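Local coordinates for protein alpha,alpha-trehalose-phosphate synthase (UDP-forming) (Burkholderia vietnamiensis, PDB 5TVG) that belongs to glycosyltransferase family 20, a trehalose-phosphate synthase of the two-domain GT-B type, and carries bound uridine-5'-diphosphate and a magnesium ion, at residues Ser362-Tyr366 / Leu423-Leu427. Sequence-based numbering, arbitrary orientation.
Sequences SQVGY and LARAL. With MG (magnesium ion), chain O.
Strand 364-366 and helix 423-427 run nearly antiparallel, 156° between their directions and 9.4 Å between axes, with Val364 CA 6.5 Å from Ala426 CA. This is helix-on-sheet packing in a Rossmann-like domain of the GT-B fold: the strand lies inside the parallel sheet, between strands 266-271 and 392-396, where Gly365 makes backbone hydrogen bonds to Val392 and Val394, and the helix lies on one face. Val364 and Tyr366, on either side of Gly365, both point toward the helix. The two methyls of Val364 divide the work. CG2 enters between Ala426 and Leu427, 3.8 Å from Ala426 CB and 3.7 Å from Leu427 CD2, while CG1, anti to the backbone N (chi1 180°), lies more loosely, 4.2 Å from Leu423 CD2. Before the strand, Ser362 O binds the magnesium ion at 2.3 Å, joined there by Arg360 O, Gln385 OE1 and a water. Leu423 lies across one face of the Tyr366 ring: its CD2 sits over the ring centre, 4° off the normal of the Tyr366 ring, in a CH-pi contact. Arg283 O hydrogen-bonds the Tyr366 hydroxyl, and Leu423 CD1 lies over the phenol end, 3.7 Å from Tyr366 OH.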
loop_
_atom_site.group_PDB
_atom_site.type_symbol
_atom_site.label_atom_id
_atom_site.label_comp_id
_atom_site.label_asym_id
_atom_site.label_seq_id
_atom_site.Cartn_x
_atom_site.Cartn_y
_atom_site.Cartn_z
ATOM N N SER A 362 5.609 37.028 -2.017
ATOM C CA SER A 362 6.635 35.998 -2.074
ATOM C C SER A 362 7.870 36.452 -2.840
ATOM O O SER A 362 7.843 37.403 -3.633
ATOM C CB SER A 362 6.111 34.736 -2.748
ATOM O OG SER A 362 5.795 35.022 -4.096
ATOM N N GLN A 363 8.975 35.730 -2.588
ATOM C CA GLN A 363 10.218 35.906 -3.328
ATOM C C GLN A 363 10.334 34.934 -4.491
ATOM O O GLN A 363 11.036 35.226 -5.461
ATOM C CB GLN A 363 11.437 35.708 -2.388
ATOM C CG GLN A 363 11.668 36.883 -1.432
ATOM C CD GLN A 363 10.487 37.135 -0.444
ATOM O OE1 GLN A 363 10.076 36.256 0.313
ATOM N NE2 GLN A 363 9.937 38.330 -0.495
ATOM N N VAL A 364 9.654 33.792 -4.435
ATOM C CA VAL A 364 9.784 32.759 -5.459
ATOM C C VAL A 364 8.413 32.203 -5.795
ATOM O O VAL A 364 7.630 31.869 -4.897
ATOM C CB VAL A 364 10.695 31.601 -4.987
ATOM C CG1 VAL A 364 10.805 30.535 -6.062
ATOM C CG2 VAL A 364 12.074 32.117 -4.557
ATOM N N GLY A 365 8.144 32.044 -7.101
ATOM C CA GLY A 365 7.025 31.247 -7.561
ATOM C C GLY A 365 7.531 29.901 -8.047
ATOM O O GLY A 365 8.379 29.823 -8.931
ATOM N N TYR A 366 6.948 28.851 -7.508
ATOM C CA TYR A 366 7.496 27.511 -7.619
ATOM C C TYR A 366 6.432 26.717 -8.354
ATOM O O TYR A 366 5.445 26.274 -7.754
ATOM C CB TYR A 366 7.796 26.991 -6.224
ATOM C CG TYR A 366 8.680 25.784 -6.105
ATOM C CD1 TYR A 366 9.477 25.309 -7.169
ATOM C CD2 TYR A 366 8.693 25.076 -4.895
ATOM C CE1 TYR A 366 10.271 24.161 -6.991
ATOM C CE2 TYR A 366 9.472 23.980 -4.716
ATOM C CZ TYR A 366 10.258 23.504 -5.739
ATOM O OH TYR A 366 10.988 22.347 -5.460
ATOM N N LEU A 423 16.005 26.809 -6.697
ATOM C CA LEU A 423 15.414 27.477 -5.537
ATOM C C LEU A 423 16.434 28.377 -4.839
ATOM O O LEU A 423 16.124 29.517 -4.465
ATOM C CB LEU A 423 14.873 26.431 -4.564
ATOM C CG LEU A 423 13.558 25.754 -4.876
ATOM C CD1 LEU A 423 13.254 24.691 -3.804
ATOM C CD2 LEU A 423 12.395 26.808 -4.991
ATOM N N ALA A 424 17.632 27.844 -4.572
ATOM C CA ALA A 424 18.678 28.642 -3.937
ATOM C C ALA A 424 19.087 29.821 -4.819
ATOM O O ALA A 424 19.265 30.949 -4.338
ATOM C CB ALA A 424 19.898 27.759 -3.618
ATOM N N ARG A 425 19.247 29.569 -6.110
ATOM C CA ARG A 425 19.571 30.642 -7.046
ATOM C C ARG A 425 18.464 31.708 -7.059
ATOM O O ARG A 425 18.733 32.917 -7.083
ATOM C CB ARG A 425 19.764 30.039 -8.438
ATOM C CG ARG A 425 19.832 31.070 -9.561
ATOM C CD ARG A 425 21.279 31.472 -9.885
ATOM N NE ARG A 425 21.360 31.944 -11.255
ATOM C CZ ARG A 425 21.246 33.221 -11.639
ATOM N NH1 ARG A 425 21.088 34.201 -10.756
ATOM N NH2 ARG A 425 21.288 33.500 -12.932
ATOM N N ALA A 426 17.209 31.269 -7.022
ATOM C CA ALA A 426 16.103 32.231 -6.999
ATOM C C ALA A 426 16.137 33.061 -5.715
ATOM O O ALA A 426 15.908 34.278 -5.743
ATOM C CB ALA A 426 14.775 31.500 -7.169
ATOM N N LEU A 427 16.440 32.420 -4.588
ATOM C CA LEU A 427 16.480 33.095 -3.294
ATOM C C LEU A 427 17.651 34.066 -3.159
ATOM O O LEU A 427 17.588 34.961 -2.313
ATOM C CB LEU A 427 16.537 32.060 -2.145
ATOM C CG LEU A 427 15.201 31.293 -1.914
ATOM C CD1 LEU A 427 15.356 30.054 -0.954
ATOM C CD2 LEU A 427 14.062 32.220 -1.470
HETATM MG MG MG O . 7.061 39.259 -4.687
HETATM O O HOH W 1 9.415 40.165 -4.276
#